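Local coordinates for acyl-CoA dehydrogenase domain protein Tcur3481 (Thermomonospora curvata, PDB 6WY9), which probably acts as an FAD-binding acyl-CoA dehydrogenase, at residues I157-V165 with F176-W187; Q265-M276 with W303-R314. All coordinates share one frame; numbering follows the deposited sequence.

In the fold
Interaction 1 (157-165 with 176-187) belongs to the beta region, interaction 2 (265-276 with 303-314) to the long helices of the C-terminal part; their centres lie about 36 Å apart, on opposite sides of the chain's centre, and they share no element. The first is a partly buried hairpin carried by backbone hydrogen bonds, apolar on the face of V165 and V178 and polar near its end, within one chain and away from the annotated sites. The second is a buried antiparallel helix pair without backbone bonding between its helices: a glutamate-arginine salt bridge and tryptophan and methionine packing join them, close to bound flavin and to other subunits.

Interaction 1: residues I157-V165 with F176-W187; sequences ITGAAHLLV and FLVDADAPGLSW
L163 and V165 pair with V178 and F176 as the hydrogen-bonded positions of an antiparallel beta hairpin, probably in the family's beta domain, whose strands run at 150°. Two reciprocal pairs of bonds tie them: L163 N to V178 O and V178 N to L163 O, both 2.8 Å, then V165 N to F176 O and F176 N to V165 O. The tight part is the apolar face. There V165 CG2 meets V178 CG2 at 4.0 Å, and CD1 of L163 lies against A180 and L185. On the reverse face, L164 CD2 rests on L177 CD1 at 3.9 Å. I157, in a beta turn before the strand, lays CG1 over one face of the W187 indole, a CH-pi contact 3.7 Å from the centroid of the five-membered ring. W187 CG sits between its own backbone N and carbonyl carbon (chi1 59°), bringing the indole up to I157.

The polar side begins at H162 and D179, a non-hydrogen-bonded pair whose side chains lie side by side. H162 ND1 donates to D179 OD1 at 2.5 Å; the oxygen lies in the imidazole plane but is met on its anti side, and the two planes are 60° apart. R117 bonds to H162 NE2, so both ring nitrogens are engaged and the ring's rotation is fixed. Beyond this pair the chain turns at A180, whose N bonds to A161 O. A water also donates to A161 O and, weakly, to the exposed D181, marking the solvent side.

Strand 118-122 runs parallel to 160-169 and bonds to its backbone, while 206-210 pairs with 172-179. L163, V165, F176 and V178 pack on strand 144-154, L163 and L185 on 197-203, and W145 meets F176 edge-to-face.

Interaction 2: residues Q265-M276 with W303-R314; sequences QLADCYIEIEAM and WADEGGLNVVHR
E272 and R314 carry the ionic part of this antiparallel pair, helices 260-288 and 295-319 of the C-terminal helical domain of the acyl-CoA dehydrogenase family, whose axes approach to 9.2 Å at 154°. The guanidinium grips the carboxylate end-on, R314 NH1 to E272 OE1 at 2.7 Å and NH2 to OE2 at 2.9 Å. Both oxygens lie in the guanidinium plane, yet the carboxylate is turned 44° from it. N310 ND2 bonds to E272 OE2 from the opposite face of the carboxylate. D268 CB lies over one face of the R314 guanidinium, while D268 OD1 bridges to a basic side chain of another subunit.

Among the apolar contacts, A275 CB sits 3.6 Å from the centroid of the six-membered ring of W303, over its face. M276 fits as a knob among W303, A304, G307 and G308; its chain bends at chi3 (74°), placing CE 3.7 Å from G308 CA. V311 fills the middle, against C269 and I273.

Q265, at one end, packs on H317, an FAD-binding residue. With three hydrogen bonds from R314 and N310, the E272 carboxylate is held in place and probably stays ionised beside the arginine.

Interaction 1: residues I157-V165 with F176-W187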
loop_
_atom_site.group_PDB
_atom_site.type_symbol
_atom_site.label_atom_id
_atom_site.label_comp_id
_atom_site.label_asym_id
_atom_site.label_seq_id
_atom_site.Cartn_x
_atom_site.Cartn_y
_atom_site.Cartn_z
ATOM N N ILE B 157 24.869 -25.290 -0.114
ATOM C CA ILE B 157 26.172 -25.703 0.450
ATOM C C ILE B 157 26.680 -27.001 -0.161
ATOM O O ILE B 157 27.904 -27.233 -0.217
ATOM C CB ILE B 157 26.063 -25.799 1.988
ATOM C CG1 ILE B 157 27.467 -25.961 2.644
ATOM C CG2 ILE B 157 25.211 -27.025 2.355
ATOM C CD1 ILE B 157 28.101 -24.707 3.220
ATOM N N THR B 158 25.779 -27.877 -0.648
ATOM C CA THR B 158 26.196 -29.198 -1.094
ATOM C C THR B 158 27.019 -29.109 -2.382
ATOM O O THR B 158 26.598 -28.494 -3.376
ATOM C CB THR B 158 24.974 -30.111 -1.308
ATOM O OG1 THR B 158 24.123 -29.993 -0.166
ATOM C CG2 THR B 158 25.403 -31.598 -1.432
ATOM N N GLY B 159 28.177 -29.768 -2.363
ATOM C CA GLY B 159 29.103 -29.778 -3.475
ATOM C C GLY B 159 29.968 -28.537 -3.626
ATOM O O GLY B 159 30.786 -28.493 -4.546
ATOM N N ALA B 160 29.815 -27.519 -2.787
ATOM C CA ALA B 160 30.677 -26.340 -2.886
ATOM C C ALA B 160 32.063 -26.674 -2.328
ATOM O O ALA B 160 32.172 -27.232 -1.234
ATOM C CB ALA B 160 30.063 -25.161 -2.140
ATOM N N ALA B 161 33.116 -26.368 -3.095
ATOM C CA ALA B 161 34.477 -26.705 -2.667
ATOM C C ALA B 161 35.091 -25.618 -1.774
ATOM O O ALA B 161 35.998 -25.898 -0.976
ATOM C CB ALA B 161 35.359 -26.958 -3.892
ATOM N N HIS B 162 34.604 -24.386 -1.888
ATOM C CA HIS B 162 35.124 -23.249 -1.155
ATOM C C HIS B 162 33.982 -22.295 -0.872
ATOM O O HIS B 162 32.999 -22.247 -1.618
ATOM C CB HIS B 162 36.207 -22.493 -1.928
ATOM C CG HIS B 162 37.140 -23.377 -2.687
ATOM N ND1 HIS B 162 38.287 -23.893 -2.134
ATOM C CD2 HIS B 162 37.103 -23.821 -3.964
ATOM C CE1 HIS B 162 38.918 -24.627 -3.035
ATOM N NE2 HIS B 162 38.223 -24.595 -4.157
ATOM N N LEU B 163 34.132 -21.532 0.208
ATOM C CA LEU B 163 33.172 -20.533 0.651
ATOM C C LEU B 163 33.885 -19.209 0.880
ATOM O O LEU B 163 34.984 -19.179 1.437
ATOM C CB LEU B 163 32.503 -20.935 1.968
ATOM C CG LEU B 163 31.849 -22.306 2.145
ATOM C CD1 LEU B 163 32.910 -23.323 2.527
ATOM C CD2 LEU B 163 30.766 -22.209 3.236
ATOM N N LEU B 164 33.250 -18.112 0.468
ATOM C CA LEU B 164 33.642 -16.794 0.933
ATOM C C LEU B 164 32.826 -16.470 2.179
ATOM O O LEU B 164 31.587 -16.453 2.125
ATOM C CB LEU B 164 33.414 -15.746 -0.154
ATOM C CG LEU B 164 34.064 -16.026 -1.492
ATOM C CD1 LEU B 164 33.919 -14.832 -2.409
ATOM C CD2 LEU B 164 35.591 -16.430 -1.312
ATOM N N VAL B 165 33.516 -16.180 3.281
ATOM C CA VAL B 165 32.924 -15.993 4.608
ATOM C C VAL B 165 33.245 -14.578 5.085
ATOM O O VAL B 165 34.420 -14.212 5.146
ATOM C CB VAL B 165 33.499 -17.010 5.617
ATOM C CG1 VAL B 165 32.986 -16.730 7.066
ATOM C CG2 VAL B 165 33.232 -18.442 5.168
ATOM N N PHE B 176 36.802 -13.535 3.449
ATOM C CA PHE B 176 37.867 -14.533 3.546
ATOM C C PHE B 176 37.457 -15.803 2.830
ATOM O O PHE B 176 36.321 -16.260 2.987
ATOM C CB PHE B 176 38.174 -14.886 5.002
ATOM C CG PHE B 176 38.506 -13.701 5.858
ATOM C CD1 PHE B 176 37.495 -12.861 6.339
ATOM C CD2 PHE B 176 39.825 -13.441 6.191
ATOM C CE1 PHE B 176 37.830 -11.760 7.147
ATOM C CE2 PHE B 176 40.170 -12.367 6.977
ATOM C CZ PHE B 176 39.174 -11.529 7.466
ATOM N N LEU B 177 38.395 -16.392 2.085
ATOM C CA LEU B 177 38.164 -17.646 1.385
ATOM C C LEU B 177 38.466 -18.838 2.287
ATOM O O LEU B 177 39.529 -18.905 2.927
ATOM C CB LEU B 177 39.017 -17.721 0.118
ATOM C CG LEU B 177 38.670 -18.891 -0.807
ATOM C CD1 LEU B 177 38.745 -18.463 -2.254
ATOM C CD2 LEU B 177 39.628 -20.052 -0.547
ATOM N N VAL B 178 37.551 -19.802 2.299
ATOM C CA VAL B 178 37.689 -20.985 3.140
ATOM C C VAL B 178 37.452 -22.228 2.297
ATOM O O VAL B 178 36.502 -22.276 1.504
ATOM C CB VAL B 178 36.699 -20.930 4.319
ATOM C CG1 VAL B 178 36.733 -22.220 5.070
ATOM C CG2 VAL B 178 37.052 -19.762 5.230
ATOM N N ASP B 179 38.280 -23.245 2.492
ATOM C CA ASP B 179 38.028 -24.526 1.837
ATOM C C ASP B 179 36.931 -25.270 2.588
ATOM O O ASP B 179 36.836 -25.189 3.817
ATOM C CB ASP B 179 39.320 -25.349 1.748
ATOM C CG ASP B 179 40.323 -24.719 0.792
ATOM O OD1 ASP B 179 39.886 -24.060 -0.175
ATOM O OD2 ASP B 179 41.532 -24.838 1.019
ATOM N N ALA B 180 36.061 -25.951 1.836
ATOM C CA ALA B 180 34.899 -26.603 2.441
ATOM C C ALA B 180 35.284 -27.776 3.329
ATOM O O ALA B 180 34.448 -28.226 4.118
ATOM C CB ALA B 180 33.931 -27.106 1.368
ATOM N N ASP B 181 36.505 -28.299 3.181
ATOM C CA ASP B 181 37.057 -29.364 4.011
ATOM C C ASP B 181 38.045 -28.835 5.056
ATOM O O ASP B 181 38.800 -29.621 5.642
ATOM C CB ASP B 181 37.736 -30.415 3.133
ATOM C CG ASP B 181 38.883 -29.836 2.324
ATOM O OD1 ASP B 181 39.035 -28.595 2.311
ATOM O OD2 ASP B 181 39.639 -30.607 1.709
ATOM N N ALA B 182 38.054 -27.525 5.294
ATOM C CA ALA B 182 38.983 -26.932 6.252
ATOM C C ALA B 182 38.782 -27.517 7.651
ATOM O O ALA B 182 37.639 -27.774 8.058
ATOM C CB ALA B 182 38.790 -25.412 6.304
ATOM N N PRO B 183 39.851 -27.686 8.437
ATOM C CA PRO B 183 39.667 -28.126 9.825
ATOM C C PRO B 183 38.925 -27.064 10.628
ATOM O O PRO B 183 39.053 -25.859 10.388
ATOM C CB PRO B 183 41.099 -28.337 10.341
ATOM C CG PRO B 183 41.969 -27.519 9.462
ATOM C CD PRO B 183 41.250 -27.348 8.131
ATOM N N GLY B 184 38.116 -27.527 11.577
ATOM C CA GLY B 184 37.294 -26.632 12.370
ATOM C C GLY B 184 36.017 -26.152 11.708
ATOM O O GLY B 184 35.283 -25.354 12.309
ATOM N N LEU B 185 35.707 -26.602 10.503
ATOM C CA LEU B 185 34.512 -26.150 9.807
ATOM C C LEU B 185 33.461 -27.246 9.867
ATOM O O LEU B 185 33.761 -28.402 9.556
ATOM C CB LEU B 185 34.849 -25.817 8.357
ATOM C CG LEU B 185 33.735 -25.257 7.506
ATOM C CD1 LEU B 185 33.542 -23.809 7.937
ATOM C CD2 LEU B 185 34.158 -25.367 6.063
ATOM N N SER B 186 32.232 -26.906 10.248
ATOM C CA SER B 186 31.186 -27.918 10.152
ATOM C C SER B 186 29.868 -27.236 9.852
ATOM O O SER B 186 29.711 -26.030 10.082
ATOM C CB SER B 186 31.096 -28.762 11.428
ATOM O OG SER B 186 30.680 -27.975 12.522
ATOM N N TRP B 187 28.912 -27.988 9.311
ATOM C CA TRP B 187 27.611 -27.343 9.179
ATOM C C TRP B 187 26.474 -28.318 9.433
ATOM O O TRP B 187 26.651 -29.535 9.454
ATOM C CB TRP B 187 27.430 -26.643 7.824
ATOM C CG TRP B 187 27.550 -27.504 6.638
ATOM C CD1 TRP B 187 26.547 -28.225 6.042
ATOM C CD2 TRP B 187 28.719 -27.705 5.839
ATOM N NE1 TRP B 187 27.028 -28.881 4.934
ATOM C CE2 TRP B 187 28.358 -28.577 4.783
ATOM C CE3 TRP B 187 30.036 -27.243 5.913
ATOM C CZ2 TRP B 187 29.275 -29.004 3.814
ATOM C CZ3 TRP B 187 30.948 -27.669 4.946
ATOM C CH2 TRP B 187 30.560 -28.537 3.912
HETATM O O HOH W 1 37.850 -28.318 -0.847
#

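Interaction 2: residues Q265-M276 with W303-R314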
loop_
_atom_site.group_PDB
_atom_site.type_symbol
_atom_site.label_atom_id
_atom_site.label_comp_id
_atom_site.label_asym_id
_atom_site.label_seq_id
_atom_site.Cartn_x
_atom_site.Cartn_y
_atom_site.Cartn_z
ATOM N N GLN B 265 -4.801 -5.715 -10.783
ATOM C CA GLN B 265 -3.775 -6.439 -10.058
ATOM C C GLN B 265 -2.671 -6.850 -11.007
ATOM O O GLN B 265 -1.501 -6.694 -10.682
ATOM C CB GLN B 265 -4.395 -7.677 -9.353
ATOM C CG GLN B 265 -5.258 -7.219 -8.097
ATOM C CD GLN B 265 -6.046 -8.336 -7.490
ATOM O OE1 GLN B 265 -5.528 -9.093 -6.681
ATOM N NE2 GLN B 265 -7.322 -8.472 -7.900
ATOM N N LEU B 266 -3.032 -7.344 -12.207
ATOM C CA LEU B 266 -2.008 -7.666 -13.193
ATOM C C LEU B 266 -1.213 -6.431 -13.601
ATOM O O LEU B 266 0.007 -6.508 -13.804
ATOM C CB LEU B 266 -2.639 -8.306 -14.435
ATOM C CG LEU B 266 -3.309 -9.668 -14.219
ATOM C CD1 LEU B 266 -4.177 -9.962 -15.431
ATOM C CD2 LEU B 266 -2.215 -10.778 -14.120
ATOM N N ALA B 267 -1.890 -5.291 -13.778
ATOM C CA ALA B 267 -1.172 -4.066 -14.166
ATOM C C ALA B 267 -0.205 -3.624 -13.079
ATOM O O ALA B 267 0.858 -3.067 -13.370
ATOM C CB ALA B 267 -2.155 -2.918 -14.430
ATOM N N ASP B 268 -0.597 -3.772 -11.828
ATOM C CA ASP B 268 0.309 -3.340 -10.769
ATOM C C ASP B 268 1.555 -4.207 -10.767
ATOM O O ASP B 268 2.659 -3.697 -10.558
ATOM C CB ASP B 268 -0.381 -3.360 -9.416
ATOM C CG ASP B 268 -1.346 -2.159 -9.222
ATOM O OD1 ASP B 268 -1.291 -1.143 -9.945
ATOM O OD2 ASP B 268 -2.151 -2.266 -8.311
ATOM N N CYS B 269 1.401 -5.515 -11.045
ATOM C CA CYS B 269 2.565 -6.379 -11.235
ATOM C C CYS B 269 3.447 -5.878 -12.378
ATOM O O CYS B 269 4.682 -5.851 -12.271
ATOM C CB CYS B 269 2.129 -7.813 -11.555
ATOM S SG CYS B 269 1.284 -8.658 -10.180
ATOM N N TYR B 270 2.827 -5.595 -13.527
ATOM C CA TYR B 270 3.559 -5.071 -14.681
ATOM C C TYR B 270 4.354 -3.805 -14.322
ATOM O O TYR B 270 5.535 -3.673 -14.662
ATOM C CB TYR B 270 2.512 -4.789 -15.770
ATOM C CG TYR B 270 3.003 -4.451 -17.143
ATOM C CD1 TYR B 270 3.506 -3.176 -17.417
ATOM C CD2 TYR B 270 2.854 -5.349 -18.200
ATOM C CE1 TYR B 270 3.924 -2.844 -18.709
ATOM C CE2 TYR B 270 3.256 -5.018 -19.487
ATOM C CZ TYR B 270 3.790 -3.757 -19.727
ATOM O OH TYR B 270 4.188 -3.383 -20.993
ATOM N N ILE B 271 3.683 -2.833 -13.697
ATOM C CA ILE B 271 4.350 -1.604 -13.274
ATOM C C ILE B 271 5.547 -1.922 -12.365
ATOM O O ILE B 271 6.660 -1.422 -12.562
ATOM C CB ILE B 271 3.339 -0.687 -12.568
ATOM C CG1 ILE B 271 2.368 -0.035 -13.568
ATOM C CG2 ILE B 271 4.069 0.387 -11.672
ATOM C CD1 ILE B 271 1.067 0.467 -12.832
ATOM N N GLU B 272 5.335 -2.790 -11.377
ATOM C CA GLU B 272 6.394 -3.069 -10.421
ATOM C C GLU B 272 7.576 -3.731 -11.111
ATOM O O GLU B 272 8.737 -3.462 -10.766
ATOM C CB GLU B 272 5.863 -3.957 -9.290
ATOM C CG GLU B 272 5.005 -3.133 -8.270
ATOM C CD GLU B 272 4.277 -4.033 -7.301
ATOM O OE1 GLU B 272 4.094 -5.248 -7.617
ATOM O OE2 GLU B 272 3.856 -3.522 -6.259
ATOM N N ILE B 273 7.285 -4.609 -12.073
ATOM C CA ILE B 273 8.329 -5.288 -12.827
ATOM C C ILE B 273 9.103 -4.284 -13.671
ATOM O O ILE B 273 10.337 -4.350 -13.768
ATOM C CB ILE B 273 7.727 -6.420 -13.682
ATOM C CG1 ILE B 273 7.243 -7.589 -12.797
ATOM C CG2 ILE B 273 8.727 -6.881 -14.832
ATOM C CD1 ILE B 273 6.495 -8.714 -13.581
ATOM N N GLU B 274 8.407 -3.338 -14.305
ATOM C CA GLU B 274 9.150 -2.314 -15.070
ATOM C C GLU B 274 10.056 -1.494 -14.161
ATOM O O GLU B 274 11.202 -1.190 -14.512
ATOM C CB GLU B 274 8.175 -1.410 -15.833
ATOM C CG GLU B 274 7.587 -2.240 -16.969
ATOM C CD GLU B 274 7.110 -1.469 -18.198
ATOM O OE1 GLU B 274 6.662 -0.300 -18.095
ATOM O OE2 GLU B 274 7.138 -2.080 -19.284
ATOM N N ALA B 275 9.567 -1.151 -12.974
ATOM C CA ALA B 275 10.372 -0.398 -12.013
ATOM C C ALA B 275 11.583 -1.208 -11.538
ATOM O O ALA B 275 12.699 -0.688 -11.461
ATOM C CB ALA B 275 9.494 0.005 -10.837
ATOM N N MET B 276 11.346 -2.471 -11.166
ATOM C CA MET B 276 12.413 -3.383 -10.787
ATOM C C MET B 276 13.499 -3.418 -11.837
ATOM O O MET B 276 14.687 -3.339 -11.516
ATOM C CB MET B 276 11.816 -4.777 -10.600
ATOM C CG MET B 276 11.001 -4.846 -9.301
ATOM S SD MET B 276 9.831 -6.254 -9.329
ATOM C CE MET B 276 11.105 -7.513 -9.077
ATOM N N TRP B 303 13.450 -2.655 -4.467
ATOM C CA TRP B 303 12.414 -2.990 -5.457
ATOM C C TRP B 303 12.193 -4.502 -5.531
ATOM O O TRP B 303 11.047 -4.964 -5.590
ATOM C CB TRP B 303 12.791 -2.426 -6.833
ATOM C CG TRP B 303 12.243 -1.051 -7.008
ATOM C CD1 TRP B 303 12.943 0.134 -6.966
ATOM C CD2 TRP B 303 10.866 -0.706 -7.128
ATOM N NE1 TRP B 303 12.082 1.190 -7.095
ATOM C CE2 TRP B 303 10.795 0.705 -7.200
ATOM C CE3 TRP B 303 9.677 -1.457 -7.211
ATOM C CZ2 TRP B 303 9.587 1.396 -7.343
ATOM C CZ3 TRP B 303 8.461 -0.784 -7.379
ATOM C CH2 TRP B 303 8.419 0.647 -7.450
ATOM N N ALA B 304 13.291 -5.280 -5.514
ATOM C CA ALA B 304 13.186 -6.743 -5.461
ATOM C C ALA B 304 12.430 -7.189 -4.224
ATOM O O ALA B 304 11.568 -8.079 -4.296
ATOM C CB ALA B 304 14.594 -7.380 -5.445
ATOM N N ASP B 305 12.786 -6.610 -3.069
ATOM C CA ASP B 305 12.241 -7.058 -1.789
ATOM C C ASP B 305 10.772 -6.699 -1.663
ATOM O O ASP B 305 10.002 -7.423 -1.021
ATOM C CB ASP B 305 12.975 -6.403 -0.613
ATOM C CG ASP B 305 14.435 -6.767 -0.557
ATOM O OD1 ASP B 305 14.797 -7.790 -1.133
ATOM O OD2 ASP B 305 15.175 -6.020 0.118
ATOM N N GLU B 306 10.380 -5.540 -2.187
ATOM C CA GLU B 306 9.020 -5.056 -1.963
ATOM C C GLU B 306 8.154 -5.293 -3.195
ATOM O O GLU B 306 7.103 -5.930 -3.111
ATOM C CB GLU B 306 9.049 -3.558 -1.590
ATOM C CG GLU B 306 7.675 -2.902 -1.338
ATOM C CD GLU B 306 7.073 -3.312 0.004
ATOM O OE1 GLU B 306 7.830 -3.646 0.953
ATOM O OE2 GLU B 306 5.830 -3.308 0.096
ATOM N N GLY B 307 8.578 -4.780 -4.339
ATOM C CA GLY B 307 7.850 -5.059 -5.572
ATOM C C GLY B 307 7.819 -6.545 -5.923
ATOM O O GLY B 307 6.761 -7.098 -6.232
ATOM N N GLY B 308 8.973 -7.213 -5.860
ATOM C CA GLY B 308 9.002 -8.636 -6.209
ATOM C C GLY B 308 8.111 -9.474 -5.307
ATOM O O GLY B 308 7.390 -10.367 -5.775
ATOM N N LEU B 309 8.115 -9.167 -4.014
ATOM C CA LEU B 309 7.254 -9.883 -3.089
ATOM C C LEU B 309 5.797 -9.553 -3.347
ATOM O O LEU B 309 4.945 -10.448 -3.271
ATOM C CB LEU B 309 7.602 -9.556 -1.644
ATOM C CG LEU B 309 6.923 -10.468 -0.617
ATOM C CD1 LEU B 309 7.243 -11.971 -1.002
ATOM C CD2 LEU B 309 7.456 -10.099 0.741
ATOM N N ASN B 310 5.475 -8.282 -3.643
ATOM C CA ASN B 310 4.085 -7.974 -4.004
ATOM C C ASN B 310 3.641 -8.799 -5.211
ATOM O O ASN B 310 2.535 -9.339 -5.218
ATOM C CB ASN B 310 3.877 -6.501 -4.347
ATOM C CG ASN B 310 3.996 -5.579 -3.165
ATOM O OD1 ASN B 310 3.912 -5.983 -1.978
ATOM N ND2 ASN B 310 4.116 -4.301 -3.491
ATOM N N VAL B 311 4.461 -8.849 -6.263
ATOM C CA VAL B 311 4.050 -9.583 -7.463
ATOM C C VAL B 311 3.679 -11.021 -7.106
ATOM O O VAL B 311 2.603 -11.499 -7.476
ATOM C CB VAL B 311 5.136 -9.550 -8.557
ATOM C CG1 VAL B 311 4.737 -10.566 -9.754
ATOM C CG2 VAL B 311 5.382 -8.086 -9.085
ATOM N N VAL B 312 4.573 -11.747 -6.413
ATOM C CA VAL B 312 4.270 -13.182 -6.191
ATOM C C VAL B 312 3.116 -13.387 -5.205
ATOM O O VAL B 312 2.462 -14.423 -5.260
ATOM C CB VAL B 312 5.509 -13.996 -5.743
ATOM C CG1 VAL B 312 6.620 -13.989 -6.889
ATOM C CG2 VAL B 312 6.096 -13.536 -4.359
ATOM N N HIS B 313 2.838 -12.442 -4.286
ATOM C CA HIS B 313 1.580 -12.530 -3.537
ATOM C C HIS B 313 0.366 -12.317 -4.444
ATOM O O HIS B 313 -0.675 -12.990 -4.286
ATOM C CB HIS B 313 1.562 -11.495 -2.393
ATOM C CG HIS B 313 2.189 -12.007 -1.124
ATOM N ND1 HIS B 313 1.489 -12.786 -0.212
ATOM C CD2 HIS B 313 3.459 -11.926 -0.658
ATOM C CE1 HIS B 313 2.287 -13.087 0.804
ATOM N NE2 HIS B 313 3.479 -12.562 0.572
ATOM N N ARG B 314 0.442 -11.344 -5.364
ATOM C CA ARG B 314 -0.722 -11.142 -6.235
ATOM C C ARG B 314 -0.923 -12.361 -7.134
ATOM O O ARG B 314 -2.062 -12.776 -7.361
ATOM C CB ARG B 314 -0.576 -9.864 -7.090
ATOM C CG ARG B 314 -0.577 -8.549 -6.280
ATOM C CD ARG B 314 -0.939 -7.317 -7.149
ATOM N NE ARG B 314 -0.476 -6.083 -6.505
ATOM C CZ ARG B 314 0.757 -5.631 -6.622
ATOM N NH1 ARG B 314 1.616 -6.338 -7.366
ATOM N NH2 ARG B 314 1.134 -4.494 -6.026
#